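Local coordinates for D-alanyl-D-alanine carboxypeptidase (Penicillin binding protein) family protein (Francisella tularensis subsp. tularensis, PDB 6OSU) that probably removes the terminal D-alanine from peptidoglycan precursors as a serine-type D-Ala-D-Ala carboxypeptidase of the peptidase S11 family, at residues V41-R46 against L182-I187; N55-R60 against Y173-D178; Y287-S292 against A311-E316. All blocks are in the same frame, centred on the assembly; numbering follows the deposited sequence.

How the contacts relate
Contacts 1 and 3 each set a helix on the five-stranded sheet of the penicillin-binding domain, while contact 2 ties loop 55-60 to the start of helix 176-189. Contacts 1 and 2, centres about 14 Å apart, share that helix; contact 1 holds its later turns to strand 39-44 and the residues just after it. They touch mainly through V41, which packs on A176 and M56. Contact 2 is nested inside the loop closed by contact 1; contact 3 follows, about 16 Å and 15 Å from contacts 1 and 2 between centres. Helices 176-189 and 310-327 lie on opposite faces of the sheet that carries K278, predicted to bind substrate: L289 points toward helix 310-327, while V290 meets A183.

Contact 1: residues V41-R46 against L182-I187; sequences VTMDYR and LARSYI
The Y45 ring takes the CG2 methyl of I187 over one face, a CH-pi contact 4.0 Å from CG2 to the ring centroid, while the carbonyl oxygen of R184 lies at its edge, in the ring plane. The R184 guanidinium has the carbonyl oxygens of Y45 and R46 at its edge, and its plane is turned 67° from that of the Y45 ring. R184 NE gives a short, nearly straight bond to Y45 O (2.6 Å, 168° at the hydrogen); R184 NH2 reaches R46 O at 3.2 Å from above the carbonyl plane, and adds a weak bond to Y45 O. Two backbone oxygens just past the end of strand 39-44 are therefore gripped by one side chain of helix 176-189, which packs on the central sheet of the penicillin-binding fold. With CG anti to the backbone N (chi1 -176°) and the chain extended to NE, R184 reaches from the helix to the chain just past the strand. Its methylene CD meets M43 SD at 3.9 Å, the two side chains crossing at about a right angle. Y45 CE1 presses on I187 CB at 3.4 Å. The guanidinium of R46 turns to E298, with which it forms a salt bridge.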
loop_
_atom_site.group_PDB
_atom_site.type_symbol
_atom_site.label_atom_id
_atom_site.label_comp_id
_atom_site.label_asym_id
_atom_site.label_seq_id
_atom_site.Cartn_x
_atom_site.Cartn_y
_atom_site.Cartn_z
ATOM N N VAL A 41 -8.585 -0.063 7.142
ATOM C CA VAL A 41 -9.001 0.184 5.766
ATOM C C VAL A 41 -8.309 -0.833 4.869
ATOM O O VAL A 41 -7.163 -1.220 5.114
ATOM C CB VAL A 41 -8.690 1.631 5.319
ATOM C CG1 VAL A 41 -7.192 1.838 5.159
ATOM C CG2 VAL A 41 -9.427 1.962 4.019
ATOM N N THR A 42 -9.023 -1.287 3.840
ATOM C CA THR A 42 -8.467 -2.153 2.812
ATOM C C THR A 42 -8.758 -1.524 1.460
ATOM O O THR A 42 -9.916 -1.225 1.148
ATOM C CB THR A 42 -9.050 -3.572 2.873
ATOM O OG1 THR A 42 -8.914 -4.094 4.201
ATOM C CG2 THR A 42 -8.316 -4.493 1.899
ATOM N N MET A 43 -7.713 -1.327 0.663
ATOM C CA MET A 43 -7.816 -0.605 -0.596
ATOM C C MET A 43 -7.132 -1.394 -1.702
ATOM O O MET A 43 -6.065 -1.977 -1.491
ATOM C CB MET A 43 -7.187 0.792 -0.467
ATOM C CG MET A 43 -6.899 1.484 -1.780
ATOM S SD MET A 43 -5.982 3.021 -1.558
ATOM C CE MET A 43 -7.172 3.990 -0.633
ATOM N N ASP A 44 -7.756 -1.417 -2.878
ATOM C CA ASP A 44 -7.128 -2.007 -4.052
ATOM C C ASP A 44 -6.121 -1.032 -4.650
ATOM O O ASP A 44 -6.357 0.178 -4.703
ATOM C CB ASP A 44 -8.178 -2.394 -5.095
ATOM C CG ASP A 44 -7.558 -2.918 -6.378
ATOM O OD1 ASP A 44 -7.324 -2.112 -7.303
ATOM O OD2 ASP A 44 -7.281 -4.135 -6.451
ATOM N N TYR A 45 -4.989 -1.569 -5.102
ATOM C CA TYR A 45 -3.873 -0.715 -5.494
ATOM C C TYR A 45 -4.136 -0.025 -6.826
ATOM O O TYR A 45 -3.907 1.183 -6.964
ATOM C CB TYR A 45 -2.584 -1.534 -5.554
ATOM C CG TYR A 45 -1.463 -0.818 -6.265
ATOM C CD1 TYR A 45 -0.869 0.309 -5.709
ATOM C CD2 TYR A 45 -1.002 -1.263 -7.499
ATOM C CE1 TYR A 45 0.149 0.973 -6.362
ATOM C CE2 TYR A 45 0.019 -0.607 -8.157
ATOM C CZ TYR A 45 0.591 0.509 -7.584
ATOM O OH TYR A 45 1.605 1.164 -8.238
ATOM N N ARG A 46 -4.615 -0.770 -7.822
ATOM C CA ARG A 46 -4.737 -0.199 -9.159
ATOM C C ARG A 46 -5.947 0.722 -9.284
ATOM O O ARG A 46 -5.880 1.742 -9.979
ATOM C CB ARG A 46 -4.794 -1.316 -10.201
ATOM C CG ARG A 46 -3.437 -1.952 -10.473
ATOM C CD ARG A 46 -3.527 -3.060 -11.504
ATOM N NE ARG A 46 -4.348 -4.174 -11.042
ATOM C CZ ARG A 46 -4.514 -5.308 -11.717
ATOM N NH1 ARG A 46 -3.911 -5.480 -12.889
ATOM N NH2 ARG A 46 -5.281 -6.272 -11.226
ATOM N N LEU A 182 -0.798 7.088 1.390
ATOM C CA LEU A 182 0.658 7.165 1.358
ATOM C C LEU A 182 1.260 5.890 0.780
ATOM O O LEU A 182 2.134 5.941 -0.095
ATOM C CB LEU A 182 1.198 7.429 2.764
ATOM C CG LEU A 182 2.720 7.403 2.917
ATOM C CD1 LEU A 182 3.352 8.420 1.990
ATOM C CD2 LEU A 182 3.113 7.669 4.365
ATOM N N ALA A 183 0.792 4.730 1.250
ATOM C CA ALA A 183 1.336 3.464 0.770
ATOM C C ALA A 183 1.124 3.306 -0.731
ATOM O O ALA A 183 2.047 2.932 -1.459
ATOM C CB ALA A 183 0.705 2.299 1.529
ATOM N N ARG A 184 -0.089 3.593 -1.212
ATOM C CA ARG A 184 -0.369 3.472 -2.642
ATOM C C ARG A 184 0.555 4.362 -3.466
ATOM O O ARG A 184 1.085 3.935 -4.498
ATOM C CB ARG A 184 -1.831 3.812 -2.926
ATOM C CG ARG A 184 -2.241 3.615 -4.375
ATOM C CD ARG A 184 -3.722 3.916 -4.580
ATOM N NE ARG A 184 -4.165 3.596 -5.935
ATOM C CZ ARG A 184 -4.615 4.490 -6.810
ATOM N NH1 ARG A 184 -4.697 5.771 -6.476
ATOM N NH2 ARG A 184 -4.993 4.099 -8.021
ATOM N N SER A 185 0.761 5.605 -3.023
ATOM C CA SER A 185 1.698 6.485 -3.715
ATOM C C SER A 185 3.112 5.911 -3.697
ATOM O O SER A 185 3.846 6.002 -4.690
ATOM C CB SER A 185 1.668 7.873 -3.075
ATOM O OG SER A 185 2.558 8.755 -3.730
ATOM N N TYR A 186 3.507 5.307 -2.574
ATOM C CA TYR A 186 4.843 4.731 -2.448
ATOM C C TYR A 186 5.050 3.597 -3.446
ATOM O O TYR A 186 6.063 3.558 -4.156
ATOM C CB TYR A 186 5.045 4.245 -1.012
ATOM C CG TYR A 186 6.479 4.139 -0.552
ATOM C CD1 TYR A 186 6.875 4.694 0.657
ATOM C CD2 TYR A 186 7.427 3.460 -1.300
ATOM C CE1 TYR A 186 8.177 4.592 1.097
ATOM C CE2 TYR A 186 8.732 3.353 -0.870
ATOM C CZ TYR A 186 9.101 3.922 0.329
ATOM O OH TYR A 186 10.400 3.820 0.765
ATOM N N ILE A 187 4.097 2.659 -3.512
ATOM C CA ILE A 187 4.188 1.551 -4.464
ATOM C C ILE A 187 4.360 2.078 -5.878
ATOM O O ILE A 187 5.143 1.544 -6.672
ATOM C CB ILE A 187 2.940 0.653 -4.377
ATOM C CG1 ILE A 187 2.596 0.316 -2.934
ATOM C CG2 ILE A 187 3.148 -0.621 -5.172
ATOM C CD1 ILE A 187 3.686 -0.349 -2.248
#

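Contact 2: residues N55-R60 against Y173-D178; sequences NMDVRR and YTTAHD
R60 and T174 form a single antiparallel bridge, a hydrogen-bonded pair in which R60 N donates to T174 O (2.9 Å) and T174 N to R60 O (2.8 Å). Further on, H177 N donates to M56 O at 2.9 Å, where the type I turn N55-V58 meets the first turn of helix 176-189. R59 lies alongside Y173, pointing the same way, with guanidinium and ring planes only 11° apart. R59 CD sits over the ring face, 4.0 Å from the centroid in a CH-pi contact, and Y173 CE1 lies over one face of the guanidinium, toward its rim. Y173 CG stands between its backbone N and carbonyl carbon (chi1 56°), which turns the ring along the R59 chain; R59 NH2 is hydrogen-bonded to N158. At the other end, M56 runs beside H177, its SD oblique to the imidazole, while D57 OD1 lies at the ring edge and accepts a weak bond from H177 ND1 at 3.3 Å. T175 is the helix N-cap, its OG1 accepting from D178 N at 2.9 Å, and its CG2 packs against the carbonyl oxygens of D57 and V58. One water joins N55 O, V58 O and A176 N; a second lies between D57 OD1, T175 OG1 and D178 OD1. Backbone bonds, waters and side-chain packing together join the loop that leads to the predicted nucleophile S64, and D57 OD1, near the ring plane at ND1, would probably favour a proton there despite the weak bond.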
loop_
_atom_site.group_PDB
_atom_site.type_symbol
_atom_site.label_atom_id
_atom_site.label_comp_id
_atom_site.label_asym_id
_atom_site.label_seq_id
_atom_site.Cartn_x
_atom_site.Cartn_y
_atom_site.Cartn_z
ATOM N N ASN A 55 -13.969 3.363 10.621
ATOM C CA ASN A 55 -13.374 4.549 11.242
ATOM C C ASN A 55 -12.138 5.019 10.481
ATOM O O ASN A 55 -11.173 5.513 11.067
ATOM C CB ASN A 55 -13.034 4.280 12.710
ATOM C CG ASN A 55 -14.259 4.003 13.552
ATOM O OD1 ASN A 55 -15.261 4.714 13.464
ATOM N ND2 ASN A 55 -14.185 2.963 14.378
ATOM N N MET A 56 -12.164 4.867 9.153
ATOM C CA MET A 56 -10.956 5.083 8.363
ATOM C C MET A 56 -10.475 6.528 8.381
ATOM O O MET A 56 -9.345 6.783 7.955
ATOM C CB MET A 56 -11.175 4.635 6.915
ATOM C CG MET A 56 -12.105 5.526 6.111
ATOM S SD MET A 56 -12.132 5.079 4.362
ATOM C CE MET A 56 -13.361 6.224 3.740
ATOM N N ASP A 57 -11.285 7.466 8.873
ATOM C CA ASP A 57 -10.909 8.872 8.938
ATOM C C ASP A 57 -10.740 9.378 10.365
ATOM O O ASP A 57 -10.551 10.582 10.563
ATOM C CB ASP A 57 -11.941 9.730 8.203
ATOM C CG ASP A 57 -11.916 9.508 6.706
ATOM O OD1 ASP A 57 -10.810 9.385 6.133
ATOM O OD2 ASP A 57 -13.005 9.449 6.102
ATOM N N VAL A 58 -10.798 8.495 11.360
ATOM C CA VAL A 58 -10.618 8.899 12.751
ATOM C C VAL A 58 -9.132 9.079 13.022
ATOM O O VAL A 58 -8.313 8.224 12.668
ATOM C CB VAL A 58 -11.244 7.869 13.706
ATOM C CG1 VAL A 58 -10.953 8.236 15.155
ATOM C CG2 VAL A 58 -12.747 7.778 13.476
ATOM N N ARG A 59 -8.780 10.194 13.650
ATOM C CA ARG A 59 -7.379 10.521 13.872
ATOM C C ARG A 59 -6.833 9.737 15.062
ATOM O O ARG A 59 -7.383 9.805 16.166
ATOM C CB ARG A 59 -7.231 12.025 14.082
ATOM C CG ARG A 59 -7.517 12.803 12.814
ATOM C CD ARG A 59 -7.523 14.302 13.024
ATOM N NE ARG A 59 -7.731 14.991 11.753
ATOM C CZ ARG A 59 -7.575 16.298 11.574
ATOM N NH1 ARG A 59 -7.205 17.071 12.586
ATOM N NH2 ARG A 59 -7.786 16.830 10.377
ATOM N N ARG A 60 -5.761 8.984 14.828
ATOM C CA ARG A 60 -5.076 8.219 15.858
ATOM C C ARG A 60 -3.582 8.486 15.758
ATOM O O ARG A 60 -3.106 9.112 14.808
ATOM C CB ARG A 60 -5.349 6.713 15.731
ATOM C CG ARG A 60 -6.806 6.328 15.603
ATOM C CD ARG A 60 -6.974 4.832 15.829
ATOM N NE ARG A 60 -7.124 4.503 17.247
ATOM C CZ ARG A 60 -6.133 4.105 18.040
ATOM N NH1 ARG A 60 -4.904 3.978 17.561
ATOM N NH2 ARG A 60 -6.375 3.833 19.316
ATOM N N TYR A 173 -0.690 12.753 14.608
ATOM C CA TYR A 173 -1.817 11.901 14.245
ATOM C C TYR A 173 -1.791 11.572 12.762
ATOM O O TYR A 173 -1.130 12.240 11.962
ATOM C CB TYR A 173 -3.160 12.547 14.609
ATOM C CG TYR A 173 -3.383 13.912 14.001
ATOM C CD1 TYR A 173 -3.829 14.051 12.693
ATOM C CD2 TYR A 173 -3.159 15.065 14.743
ATOM C CE1 TYR A 173 -4.035 15.298 12.136
ATOM C CE2 TYR A 173 -3.362 16.316 14.196
ATOM C CZ TYR A 173 -3.802 16.428 12.892
ATOM O OH TYR A 173 -4.009 17.674 12.346
ATOM N N THR A 174 -2.533 10.524 12.417
ATOM C CA THR A 174 -2.833 10.160 11.042
ATOM C C THR A 174 -4.121 9.349 11.060
ATOM O O THR A 174 -4.757 9.189 12.106
ATOM C CB THR A 174 -1.690 9.374 10.393
ATOM O OG1 THR A 174 -2.014 9.125 9.021
ATOM C CG2 THR A 174 -1.484 8.040 11.103
ATOM N N THR A 175 -4.516 8.845 9.891
ATOM C CA THR A 175 -5.697 8.003 9.775
ATOM C C THR A 175 -5.356 6.788 8.925
ATOM O O THR A 175 -4.370 6.779 8.184
ATOM C CB THR A 175 -6.897 8.748 9.156
ATOM O OG1 THR A 175 -6.665 8.971 7.759
ATOM C CG2 THR A 175 -7.126 10.082 9.852
ATOM N N ALA A 176 -6.187 5.751 9.045
ATOM C CA ALA A 176 -5.983 4.557 8.232
ATOM C C ALA A 176 -6.127 4.880 6.751
ATOM O O ALA A 176 -5.383 4.349 5.920
ATOM C CB ALA A 176 -6.966 3.460 8.649
ATOM N N HIS A 177 -7.066 5.762 6.407
ATOM C CA HIS A 177 -7.227 6.173 5.016
ATOM C C HIS A 177 -6.002 6.937 4.528
ATOM O O HIS A 177 -5.498 6.688 3.426
ATOM C CB HIS A 177 -8.490 7.022 4.867
ATOM C CG HIS A 177 -8.820 7.382 3.452
ATOM N ND1 HIS A 177 -9.749 8.348 3.130
ATOM C CD2 HIS A 177 -8.354 6.902 2.274
ATOM C CE1 HIS A 177 -9.836 8.452 1.816
ATOM N NE2 HIS A 177 -8.999 7.586 1.273
ATOM N N ASP A 178 -5.504 7.872 5.341
ATOM C CA ASP A 178 -4.332 8.645 4.942
ATOM C C ASP A 178 -3.113 7.750 4.766
ATOM O O ASP A 178 -2.307 7.959 3.850
ATOM C CB ASP A 178 -4.046 9.737 5.969
ATOM C CG ASP A 178 -4.842 11.005 5.715
ATOM O OD1 ASP A 178 -5.782 10.972 4.889
ATOM O OD2 ASP A 178 -4.515 12.041 6.333
HETATM O O HOH W 1 -8.274 5.915 11.137
HETATM O O HOH W 2 -8.201 10.611 6.087
#

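Contact 3: residues Y287-S292 against A311-E316; sequences YCLVSS and AKRDSE
R313 of helix 310-327 lies across residues 287-289 and meets L289, Y287 and the backbone of C288 with its aliphatic stem. Its CG touches L289 CB at 3.6 Å, and its CB faces Y287 CB. Farther along the stem, R313 CD approaches C288 O at 3.4 Å. A bend at chi3 (71°) then swings the head back toward its own helix. There R313 NE donates to D314 OD1 at 3.1 Å in a salt bridge, meeting that oxygen from above the carboxylate plane, and NH2 adds weak bonds to both carboxylate oxygens. NH1 comes instead to the edge of the Y287 ring, 4.0 Å from CD1, with the ring and guanidinium planes 75° apart. The Y287 ring also stacks with H281. L289 puts its CD2 methyl 3.9 Å from D314 OD1, the two side chains crossing at about a right angle. No hydrogen bond joins 287-292 to 311-316, which pack through these stems while the charge of R313 is probably balanced in part by D314. The axes of 288-292 and 311-316 come within 8.4 Å at 30°, as the last helix of the catalytic domain packs on the central sheet in the penicillin-binding and serine beta-lactamase fold; L289 borders strand 274-282, which bears K278, the predicted substrate-binding lysine.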
loop_
_atom_site.group_PDB
_atom_site.type_symbol
_atom_site.label_atom_id
_atom_site.label_comp_id
_atom_site.label_asym_id
_atom_site.label_seq_id
_atom_site.Cartn_x
_atom_site.Cartn_y
_atom_site.Cartn_z
ATOM N N TYR A 287 -0.883 -1.391 18.571
ATOM C CA TYR A 287 -0.131 -2.123 17.560
ATOM C C TYR A 287 -0.747 -1.847 16.196
ATOM O O TYR A 287 -1.934 -2.112 15.982
ATOM C CB TYR A 287 -0.132 -3.620 17.857
ATOM C CG TYR A 287 0.656 -3.993 19.087
ATOM C CD1 TYR A 287 2.005 -4.300 18.999
ATOM C CD2 TYR A 287 0.054 -4.032 20.339
ATOM C CE1 TYR A 287 2.735 -4.639 20.124
ATOM C CE2 TYR A 287 0.776 -4.370 21.472
ATOM C CZ TYR A 287 2.117 -4.673 21.357
ATOM O OH TYR A 287 2.841 -5.012 22.477
ATOM N N CYS A 288 0.055 -1.319 15.276
ATOM C CA CYS A 288 -0.420 -0.914 13.962
ATOM C C CYS A 288 0.379 -1.613 12.875
ATOM O O CYS A 288 1.542 -1.972 13.068
ATOM C CB CYS A 288 -0.312 0.600 13.775
ATOM S SG CYS A 288 -1.085 1.543 15.092
ATOM N N LEU A 289 -0.257 -1.794 11.720
ATOM C CA LEU A 289 0.396 -2.422 10.581
ATOM C C LEU A 289 -0.158 -1.839 9.292
ATOM O O LEU A 289 -1.377 -1.826 9.081
ATOM C CB LEU A 289 0.204 -3.942 10.603
ATOM C CG LEU A 289 0.746 -4.744 9.415
ATOM C CD1 LEU A 289 2.226 -4.461 9.188
ATOM C CD2 LEU A 289 0.510 -6.233 9.628
ATOM N N VAL A 290 0.737 -1.332 8.451
ATOM C CA VAL A 290 0.455 -1.094 7.043
ATOM C C VAL A 290 1.023 -2.281 6.283
ATOM O O VAL A 290 2.227 -2.552 6.356
ATOM C CB VAL A 290 1.062 0.230 6.554
ATOM C CG1 VAL A 290 0.846 0.398 5.056
ATOM C CG2 VAL A 290 0.472 1.412 7.327
ATOM N N SER A 291 0.163 -3.016 5.587
ATOM C CA SER A 291 0.581 -4.227 4.898
ATOM C C SER A 291 0.033 -4.232 3.479
ATOM O O SER A 291 -0.974 -3.586 3.174
ATOM C CB SER A 291 0.117 -5.483 5.642
ATOM O OG SER A 291 -1.297 -5.555 5.667
ATOM N N SER A 292 0.714 -4.975 2.612
ATOM C CA SER A 292 0.302 -5.119 1.227
ATOM C C SER A 292 0.603 -6.535 0.762
ATOM O O SER A 292 1.653 -7.094 1.088
ATOM C CB SER A 292 1.010 -4.105 0.321
ATOM O OG SER A 292 0.435 -4.097 -0.975
ATOM N N ALA A 311 -0.091 -10.069 17.984
ATOM C CA ALA A 311 -0.732 -11.245 17.407
ATOM C C ALA A 311 -2.067 -10.886 16.767
ATOM O O ALA A 311 -2.402 -11.392 15.690
ATOM C CB ALA A 311 -0.918 -12.320 18.479
ATOM N N LYS A 312 -2.842 -10.014 17.414
ATOM C CA LYS A 312 -4.086 -9.547 16.810
ATOM C C LYS A 312 -3.813 -8.638 15.621
ATOM O O LYS A 312 -4.531 -8.690 14.617
ATOM C CB LYS A 312 -4.940 -8.825 17.849
ATOM C CG LYS A 312 -5.794 -9.735 18.710
ATOM C CD LYS A 312 -6.470 -8.921 19.796
ATOM C CE LYS A 312 -7.840 -9.468 20.145
ATOM N NZ LYS A 312 -8.573 -8.524 21.035
ATOM N N ARG A 313 -2.784 -7.792 15.722
ATOM C CA ARG A 313 -2.381 -6.954 14.595
ATOM C C ARG A 313 -2.101 -7.791 13.355
ATOM O O ARG A 313 -2.521 -7.437 12.246
ATOM C CB ARG A 313 -1.145 -6.142 14.982
ATOM C CG ARG A 313 -0.465 -5.414 13.836
ATOM C CD ARG A 313 0.982 -5.094 14.191
ATOM N NE ARG A 313 1.802 -6.302 14.209
ATOM C CZ ARG A 313 2.993 -6.395 14.789
ATOM N NH1 ARG A 313 3.512 -5.348 15.416
ATOM N NH2 ARG A 313 3.664 -7.539 14.749
ATOM N N ASP A 314 -1.394 -8.909 13.524
ATOM C CA ASP A 314 -1.101 -9.787 12.398
ATOM C C ASP A 314 -2.313 -10.624 12.011
ATOM O O ASP A 314 -2.563 -10.848 10.821
ATOM C CB ASP A 314 0.087 -10.684 12.737
ATOM C CG ASP A 314 1.352 -9.892 13.000
ATOM O OD1 ASP A 314 1.509 -8.811 12.391
ATOM O OD2 ASP A 314 2.187 -10.345 13.815
ATOM N N SER A 315 -3.078 -11.086 13.001
ATOM C CA SER A 315 -4.271 -11.878 12.718
ATOM C C SER A 315 -5.298 -11.066 11.936
ATOM O O SER A 315 -5.825 -11.526 10.916
ATOM C CB SER A 315 -4.871 -12.397 14.026
ATOM O OG SER A 315 -6.162 -12.946 13.826
ATOM N N GLU A 316 -5.582 -9.844 12.391
ATOM C CA GLU A 316 -6.651 -9.062 11.782
ATOM C C GLU A 316 -6.244 -8.501 10.424
ATOM O O GLU A 316 -7.095 -8.353 9.538
ATOM C CB GLU A 316 -7.078 -7.948 12.736
ATOM C CG GLU A 316 -7.651 -8.477 14.046
ATOM C CD GLU A 316 -7.953 -7.381 15.046
ATOM O OE1 GLU A 316 -8.409 -6.299 14.627
ATOM O OE2 GLU A 316 -7.723 -7.600 16.255
#